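Local atomic coordinates of probable N-acetyl-gamma-glutamyl-phosphate reductase, chloroplastic (Oryza sativa, PDB entry 2CVO), a protein that probably catalyses the NADPH-dependent reduction of N-acetyl-L-glutamyl 5-phosphate to the 5-semialdehyde, a step of arginine biosynthesis in the chloroplast. Residues Glu290-Pro302 against Gly309-Arg321. Sequence-based numbering, arbitrary orientation.
Sequences EEFVKLLNGSSVP and GSNYCFMNVFEDR
The parallel edge of a mixed beta sheet joins Val293, Lys294 and Leu295 to Cys313, Phe314 and Met315. Backbone bonds alternate across it: Lys294 N gives to Cys313 O at 3.0 Å, Met315 N to Lys294 O, and Leu296 N to Met315 O, whereas the bond from Cys313 N to Phe292 O is weak. Strand 293-295 is outermost within the chain, and strand 313-319 separates it from strand 325-332 in the dimerisation domain of the semialdehyde dehydrogenase family. Val293, Leu295, Cys313 and Met315 share the face covered by helices 170-184 and 276-287. The bend of Met315 at chi3 (63°) takes CE to within 4.0 Å of Val293 CG1. On the other face, Leu296 CD2 approaches Phe314 CG at 3.9 Å, the two side chains crossing at about a right angle beside Ile72 of a neighbouring subunit.

Beyond the short parallel pairing, the chain folds back through a type II' turn, Asn297 to Ser300, and a single amide binds two carbonyls of this turn. Asn316 ND2 donates to Gly298 O at 3.1 Å and to Ser300 O at 2.7 Å; both acceptors lie in the amide plane, so the pair fixes its rotation. The donor nevertheless stands above the carbonyl plane of Gly298. Phe318 sets its ring edge against this bend, CE2 lying 3.4 Å from Ser299 O, while Val301 CG2 lies 4.1 Å from Phe318 CZ, the two side chains crossing at about a right angle.

Where the strands begin, Asn311 ND2 sits 3.4 Å above the centre of the Phe292 ring, the amide and ring planes 69° apart; ND2 gives a hydrogen bond to Gln345. Tyr312 OH is linked through a water to Glu291 OE1, whose partner oxygen OE2 accepts from Asn356, and bonds directly to Thr73 of the neighbouring subunit that supplies Ile72.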
ATOM      1  N   GLU A 290     -15.978 -10.221  28.873  1.00 15.51           N
ATOM      2  CA  GLU A 290     -16.435 -10.054  27.494  1.00 15.96           C
ATOM      3  C   GLU A 290     -15.375 -10.514  26.508  1.00 15.81           C
ATOM      4  O   GLU A 290     -14.315  -9.902  26.389  1.00 15.86           O
ATOM      5  CB  GLU A 290     -16.783  -8.590  27.225  1.00 13.97           C
ATOM      6  CG  GLU A 290     -18.021  -8.086  27.962  1.00 14.57           C
ATOM      7  CD  GLU A 290     -19.295  -8.778  27.514  1.00 12.76           C
ATOM      8  OE1 GLU A 290     -19.299  -9.389  26.426  1.00 12.37           O
ATOM      9  OE2 GLU A 290     -20.304  -8.698  28.241  1.00 16.35           O
ATOM     10  N   GLU A 291     -15.669 -11.586  25.785  1.00 14.39           N
ATOM     11  CA  GLU A 291     -14.713 -12.122  24.834  1.00 15.41           C
ATOM     12  C   GLU A 291     -14.308 -11.184  23.701  1.00 13.51           C
ATOM     13  O   GLU A 291     -13.133 -11.119  23.342  1.00 13.87           O
ATOM     14  CB  GLU A 291     -15.239 -13.429  24.234  1.00 17.48           C
ATOM     15  CG  GLU A 291     -14.296 -14.036  23.200  1.00 17.56           C
ATOM     16  CD  GLU A 291     -14.716 -15.423  22.760  1.00 17.89           C
ATOM     17  OE1 GLU A 291     -13.996 -16.023  21.934  1.00 19.58           O
ATOM     18  OE2 GLU A 291     -15.760 -15.915  23.235  1.00 14.18           O
ATOM     19  N   PHE A 292     -15.264 -10.446  23.147  1.00 10.41           N
ATOM     20  CA  PHE A 292     -14.959  -9.570  22.022  1.00 10.23           C
ATOM     21  C   PHE A 292     -14.597  -8.107  22.300  1.00 10.23           C
ATOM     22  O   PHE A 292     -14.392  -7.323  21.371  1.00  9.45           O
ATOM     23  CB  PHE A 292     -16.095  -9.670  21.003  1.00  8.23           C
ATOM     24  CG  PHE A 292     -16.240 -11.050  20.415  1.00 10.09           C
ATOM     25  CD1 PHE A 292     -15.214 -11.602  19.652  1.00 10.72           C
ATOM     26  CD2 PHE A 292     -17.380 -11.812  20.653  1.00  9.02           C
ATOM     27  CE1 PHE A 292     -15.321 -12.898  19.131  1.00 12.75           C
ATOM     28  CE2 PHE A 292     -17.497 -13.106  20.138  1.00  9.59           C
ATOM     29  CZ  PHE A 292     -16.466 -13.648  19.378  1.00 11.09           C
ATOM     30  N   VAL A 293     -14.508  -7.735  23.570  1.00  8.07           N
ATOM     31  CA  VAL A 293     -14.128  -6.371  23.921  1.00  9.08           C
ATOM     32  C   VAL A 293     -12.995  -6.495  24.926  1.00  9.26           C
ATOM     33  O   VAL A 293     -13.226  -6.818  26.087  1.00 11.34           O
ATOM     34  CB  VAL A 293     -15.297  -5.585  24.553  1.00  6.46           C
ATOM     35  CG1 VAL A 293     -14.851  -4.167  24.869  1.00  6.62           C
ATOM     36  CG2 VAL A 293     -16.482  -5.554  23.602  1.00  5.52           C
ATOM     37  N   LYS A 294     -11.770  -6.239  24.480  1.00 11.22           N
ATOM     38  CA  LYS A 294     -10.622  -6.369  25.361  1.00 12.11           C
ATOM     39  C   LYS A 294      -9.833  -5.101  25.648  1.00 12.83           C
ATOM     40  O   LYS A 294      -9.505  -4.323  24.746  1.00 10.63           O
ATOM     41  CB  LYS A 294      -9.665  -7.426  24.815  1.00 13.92           C
ATOM     42  CG  LYS A 294      -8.518  -7.734  25.770  1.00 19.26           C
ATOM     43  CD  LYS A 294      -7.598  -8.812  25.221  1.00 19.85           C
ATOM     44  CE  LYS A 294      -6.499  -9.151  26.213  1.00 19.47           C
ATOM     45  NZ  LYS A 294      -7.057  -9.668  27.496  1.00 23.08           N
ATOM     46  N   LEU A 295      -9.519  -4.915  26.924  1.00 13.29           N
ATOM     47  CA  LEU A 295      -8.736  -3.775  27.375  1.00 12.88           C
ATOM     48  C   LEU A 295      -7.293  -4.275  27.385  1.00 11.77           C
ATOM     49  O   LEU A 295      -6.971  -5.217  28.109  1.00 12.24           O
ATOM     50  CB  LEU A 295      -9.161  -3.370  28.793  1.00 15.59           C
ATOM     51  CG  LEU A 295      -8.599  -2.071  29.375  1.00 18.78           C
ATOM     52  CD1 LEU A 295      -9.070  -0.884  28.528  1.00 16.82           C
ATOM     53  CD2 LEU A 295      -9.068  -1.910  30.825  1.00 19.45           C
ATOM     54  N   LEU A 296      -6.433  -3.663  26.576  1.00  8.75           N
ATOM     55  CA  LEU A 296      -5.041  -4.087  26.508  1.00  9.37           C
ATOM     56  C   LEU A 296      -4.356  -3.831  27.844  1.00 11.12           C
ATOM     57  O   LEU A 296      -4.855  -3.054  28.658  1.00 11.33           O
ATOM     58  CB  LEU A 296      -4.308  -3.353  25.379  1.00  6.55           C
ATOM     59  CG  LEU A 296      -4.908  -3.508  23.969  1.00  5.68           C
ATOM     60  CD1 LEU A 296      -3.942  -2.930  22.942  1.00  3.21           C
ATOM     61  CD2 LEU A 296      -5.171  -4.980  23.663  1.00  3.40           C
ATOM     62  N   ASN A 297      -3.228  -4.494  28.070  1.00 12.36           N
ATOM     63  CA  ASN A 297      -2.486  -4.342  29.320  1.00 14.67           C
ATOM     64  C   ASN A 297      -1.549  -3.147  29.322  1.00 13.18           C
ATOM     65  O   ASN A 297      -1.040  -2.733  28.277  1.00 12.13           O
ATOM     66  CB  ASN A 297      -1.667  -5.604  29.615  1.00 19.78           C
ATOM     67  CG  ASN A 297      -2.531  -6.779  30.044  1.00 25.67           C
ATOM     68  OD1 ASN A 297      -2.117  -7.935  29.936  1.00 29.06           O
ATOM     69  ND2 ASN A 297      -3.729  -6.490  30.546  1.00 25.66           N
ATOM     70  N   GLY A 298      -1.325  -2.609  30.517  1.00 11.28           N
ATOM     71  CA  GLY A 298      -0.433  -1.478  30.686  1.00 12.25           C
ATOM     72  C   GLY A 298      -0.661  -0.349  29.709  1.00 11.49           C
ATOM     73  O   GLY A 298      -1.789   0.096  29.526  1.00 12.15           O
ATOM     74  N   SER A 299       0.416   0.114  29.083  1.00 11.11           N
ATOM     75  CA  SER A 299       0.335   1.209  28.125  1.00 13.00           C
ATOM     76  C   SER A 299       0.382   0.724  26.677  1.00 12.00           C
ATOM     77  O   SER A 299       0.736   1.485  25.779  1.00 10.60           O
ATOM     78  CB  SER A 299       1.472   2.203  28.371  1.00 12.90           C
ATOM     79  OG  SER A 299       2.733   1.578  28.200  1.00 17.17           O
ATOM     80  N   SER A 300       0.028  -0.540  26.453  1.00 12.66           N
ATOM     81  CA  SER A 300       0.030  -1.095  25.100  1.00 11.73           C
ATOM     82  C   SER A 300      -0.934  -0.306  24.214  1.00  9.34           C
ATOM     83  O   SER A 300      -2.073  -0.050  24.596  1.00  6.12           O
ATOM     84  CB  SER A 300      -0.389  -2.569  25.116  1.00 12.81           C
ATOM     85  OG  SER A 300       0.520  -3.354  25.868  1.00 20.16           O
ATOM     86  N   VAL A 301      -0.470   0.076  23.030  1.00  6.86           N
ATOM     87  CA  VAL A 301      -1.295   0.827  22.096  1.00  6.97           C
ATOM     88  C   VAL A 301      -2.005  -0.126  21.138  1.00  6.67           C
ATOM     89  O   VAL A 301      -1.390  -1.034  20.581  1.00  8.63           O
ATOM     90  CB  VAL A 301      -0.441   1.818  21.278  1.00  8.93           C
ATOM     91  CG1 VAL A 301      -1.323   2.595  20.305  1.00  8.62           C
ATOM     92  CG2 VAL A 301       0.285   2.778  22.225  1.00  9.57           C
ATOM     93  N   PRO A 302      -3.318   0.052  20.953  1.00  5.96           N
ATOM     94  CA  PRO A 302      -4.058  -0.828  20.042  1.00  7.10           C
ATOM     95  C   PRO A 302      -3.748  -0.497  18.580  1.00  6.20           C
ATOM     96  O   PRO A 302      -3.792   0.668  18.192  1.00  6.37           O
ATOM     97  CB  PRO A 302      -5.523  -0.528  20.376  1.00  6.59           C
ATOM     98  CG  PRO A 302      -5.468   0.032  21.785  1.00  5.84           C
ATOM     99  CD  PRO A 302      -4.243   0.892  21.732  1.00  5.04           C
ATOM    100  N   GLY A 309      -9.766  -8.955  10.474  1.00  6.99           N
ATOM    101  CA  GLY A 309     -10.283 -10.288  10.227  1.00  8.70           C
ATOM    102  C   GLY A 309     -10.947 -10.943  11.424  1.00  8.75           C
ATOM    103  O   GLY A 309     -11.544 -12.010  11.295  1.00  9.97           O
ATOM    104  N   SER A 310     -10.850 -10.312  12.589  1.00  6.20           N
ATOM    105  CA  SER A 310     -11.461 -10.867  13.789  1.00  6.88           C
ATOM    106  C   SER A 310     -12.641 -10.000  14.202  1.00  7.18           C
ATOM    107  O   SER A 310     -12.840  -8.912  13.655  1.00  6.21           O
ATOM    108  CB  SER A 310     -10.454 -10.905  14.937  1.00  3.80           C
ATOM    109  OG  SER A 310     -10.249  -9.600  15.460  1.00  4.61           O
ATOM    110  N   ASN A 311     -13.413 -10.488  15.172  1.00  6.23           N
ATOM    111  CA  ASN A 311     -14.565  -9.755  15.679  1.00  6.53           C
ATOM    112  C   ASN A 311     -14.198  -9.056  16.991  1.00  6.81           C
ATOM    113  O   ASN A 311     -15.066  -8.753  17.813  1.00  7.49           O
ATOM    114  CB  ASN A 311     -15.741 -10.708  15.916  1.00  5.35           C
ATOM    115  CG  ASN A 311     -17.034  -9.968  16.200  1.00  5.11           C
ATOM    116  OD1 ASN A 311     -17.456  -9.122  15.410  1.00  4.84           O
ATOM    117  ND2 ASN A 311     -17.676 -10.283  17.331  1.00  4.63           N
ATOM    118  N   TYR A 312     -12.910  -8.804  17.181  1.00  5.28           N
ATOM    119  CA  TYR A 312     -12.432  -8.139  18.388  1.00  6.20           C
ATOM    120  C   TYR A 312     -12.419  -6.623  18.302  1.00  7.13           C
ATOM    121  O   TYR A 312     -12.362  -6.039  17.218  1.00  8.02           O
ATOM    122  CB  TYR A 312     -10.997  -8.549  18.714  1.00  5.79           C
ATOM    123  CG  TYR A 312     -10.810  -9.970  19.155  1.00  8.26           C
ATOM    124  CD1 TYR A 312     -11.554 -10.502  20.206  1.00  7.53           C
ATOM    125  CD2 TYR A 312      -9.853 -10.776  18.544  1.00  9.21           C
ATOM    126  CE1 TYR A 312     -11.348 -11.803  20.640  1.00  8.49           C
ATOM    127  CE2 TYR A 312      -9.638 -12.075  18.969  1.00 11.40           C
ATOM    128  CZ  TYR A 312     -10.388 -12.582  20.017  1.00  9.61           C
ATOM    129  OH  TYR A 312     -10.173 -13.874  20.425  1.00  9.10           O
ATOM    130  N   CYS A 313     -12.463  -6.007  19.477  1.00  8.38           N
ATOM    131  CA  CYS A 313     -12.361  -4.565  19.644  1.00  7.13           C
ATOM    132  C   CYS A 313     -11.286  -4.452  20.711  1.00  7.92           C
ATOM    133  O   CYS A 313     -11.483  -4.924  21.834  1.00  7.54           O
ATOM    134  CB  CYS A 313     -13.645  -3.942  20.191  1.00  7.45           C
ATOM    135  SG  CYS A 313     -13.407  -2.215  20.780  1.00  7.97           S
ATOM    136  N   PHE A 314     -10.139  -3.878  20.362  1.00  8.55           N
ATOM    137  CA  PHE A 314      -9.064  -3.707  21.338  1.00  7.07           C
ATOM    138  C   PHE A 314      -9.077  -2.241  21.756  1.00  7.26           C
ATOM    139  O   PHE A 314      -9.246  -1.357  20.918  1.00  5.94           O
ATOM    140  CB  PHE A 314      -7.695  -4.049  20.732  1.00  6.07           C
ATOM    141  CG  PHE A 314      -7.453  -5.530  20.513  1.00  6.69           C
ATOM    142  CD1 PHE A 314      -8.387  -6.486  20.905  1.00  5.03           C
ATOM    143  CD2 PHE A 314      -6.277  -5.960  19.898  1.00  5.22           C
ATOM    144  CE1 PHE A 314      -8.153  -7.852  20.688  1.00  5.34           C
ATOM    145  CE2 PHE A 314      -6.030  -7.322  19.676  1.00  6.86           C
ATOM    146  CZ  PHE A 314      -6.971  -8.270  20.070  1.00  4.51           C
ATOM    147  N   MET A 315      -8.899  -1.979  23.046  1.00  7.66           N
ATOM    148  CA  MET A 315      -8.899  -0.603  23.514  1.00  9.41           C
ATOM    149  C   MET A 315      -7.985  -0.361  24.703  1.00  9.92           C
ATOM    150  O   MET A 315      -7.531  -1.289  25.371  1.00 10.04           O
ATOM    151  CB  MET A 315     -10.326  -0.161  23.871  1.00 10.98           C
ATOM    152  CG  MET A 315     -10.992  -0.989  24.959  1.00 14.97           C
ATOM    153  SD  MET A 315     -12.629  -0.366  25.456  1.00 17.57           S
ATOM    154  CE  MET A 315     -13.511  -0.538  23.983  1.00  6.39           C
ATOM    155  N   ASN A 316      -7.703   0.911  24.947  1.00  9.68           N
ATOM    156  CA  ASN A 316      -6.879   1.306  26.069  1.00 10.55           C
ATOM    157  C   ASN A 316      -7.145   2.782  26.302  1.00 10.13           C
ATOM    158  O   ASN A 316      -7.663   3.477  25.421  1.00  6.09           O
ATOM    159  CB  ASN A 316      -5.389   1.082  25.779  1.00  9.19           C
ATOM    160  CG  ASN A 316      -4.590   0.811  27.048  1.00 10.09           C
ATOM    161  OD1 ASN A 316      -5.055   1.091  28.152  1.00  7.28           O
ATOM    162  ND2 ASN A 316      -3.385   0.269  26.898  1.00  8.81           N
ATOM    163  N   VAL A 317      -6.810   3.252  27.498  1.00  9.36           N
ATOM    164  CA  VAL A 317      -7.011   4.645  27.848  1.00 10.10           C
ATOM    165  C   VAL A 317      -5.700   5.199  28.375  1.00 10.10           C
ATOM    166  O   VAL A 317      -4.989   4.530  29.124  1.00  9.29           O
ATOM    167  CB  VAL A 317      -8.130   4.805  28.908  1.00 11.17           C
ATOM    168  CG1 VAL A 317      -7.879   3.886  30.074  1.00 13.31           C
ATOM    169  CG2 VAL A 317      -8.199   6.255  29.377  1.00 10.20           C
ATOM    170  N   PHE A 318      -5.379   6.423  27.973  1.00  9.84           N
ATOM    171  CA  PHE A 318      -4.135   7.051  28.391  1.00 10.61           C
ATOM    172  C   PHE A 318      -4.337   8.437  28.989  1.00 11.01           C
ATOM    173  O   PHE A 318      -5.352   9.095  28.754  1.00  8.34           O
ATOM    174  CB  PHE A 318      -3.178   7.160  27.200  1.00 10.08           C
ATOM    175  CG  PHE A 318      -2.996   5.872  26.447  1.00 11.21           C
ATOM    176  CD1 PHE A 318      -3.922   5.477  25.484  1.00 12.34           C
ATOM    177  CD2 PHE A 318      -1.904   5.047  26.707  1.00  9.39           C
ATOM    178  CE1 PHE A 318      -3.762   4.272  24.785  1.00 12.17           C
ATOM    179  CE2 PHE A 318      -1.733   3.842  26.018  1.00 12.26           C
ATOM    180  CZ  PHE A 318      -2.665   3.455  25.053  1.00 10.87           C
ATOM    181  N   GLU A 319      -3.347   8.871  29.759  1.00 11.30           N
ATOM    182  CA  GLU A 319      -3.382  10.181  30.383  1.00 13.82           C
ATOM    183  C   GLU A 319      -3.101  11.221  29.300  1.00 12.68           C
ATOM    184  O   GLU A 319      -2.265  11.003  28.428  1.00 12.82           O
ATOM    185  CB  GLU A 319      -2.307  10.265  31.466  1.00 15.86           C
ATOM    186  CG  GLU A 319      -2.563  11.326  32.510  1.00 24.08           C
ATOM    187  CD  GLU A 319      -1.475  11.375  33.565  1.00 26.51           C
ATOM    188  OE1 GLU A 319      -1.106  10.298  34.083  1.00 28.13           O
ATOM    189  OE2 GLU A 319      -0.998  12.487  33.877  1.00 28.04           O
ATOM    190  N   ASP A 320      -3.812  12.339  29.348  1.00 11.86           N
ATOM    191  CA  ASP A 320      -3.610  13.409  28.377  1.00 10.65           C
ATOM    192  C   ASP A 320      -2.611  14.370  29.016  1.00  9.97           C
ATOM    193  O   ASP A 320      -2.545  14.461  30.239  1.00  7.77           O
ATOM    194  CB  ASP A 320      -4.928  14.138  28.110  1.00  8.19           C
ATOM    195  CG  ASP A 320      -4.862  15.049  26.896  1.00 10.62           C
ATOM    196  OD1 ASP A 320      -5.448  14.689  25.853  1.00  7.35           O
ATOM    197  OD2 ASP A 320      -4.227  16.123  26.983  1.00 10.88           O
ATOM    198  N   ARG A 321      -1.832  15.074  28.199  1.00  9.26           N
ATOM    199  CA  ARG A 321      -0.856  16.023  28.724  1.00 10.85           C
ATOM    200  C   ARG A 321      -1.592  17.151  29.452  1.00 10.59           C
ATOM    201  O   ARG A 321      -1.087  17.712  30.427  1.00 10.06           O
ATOM    202  CB  ARG A 321       0.002  16.588  27.585  1.00 11.11           C
ATOM    203  CG  ARG A 321       1.071  17.589  28.026  1.00 14.12           C
ATOM    204  CD  ARG A 321       1.900  18.076  26.836  1.00 14.92           C
ATOM    205  NE  ARG A 321       2.817  19.160  27.186  1.00 18.38           N
ATOM    206  CZ  ARG A 321       3.822  19.049  28.053  1.00 22.18           C
ATOM    207  NH1 ARG A 321       4.051  17.898  28.673  1.00 23.31           N
ATOM    208  NH2 ARG A 321       4.608  20.091  28.293  1.00 22.47           N
TER
HETATM  209  O   HOH W   1     -11.382 -15.134  22.244  1.00 18.25           O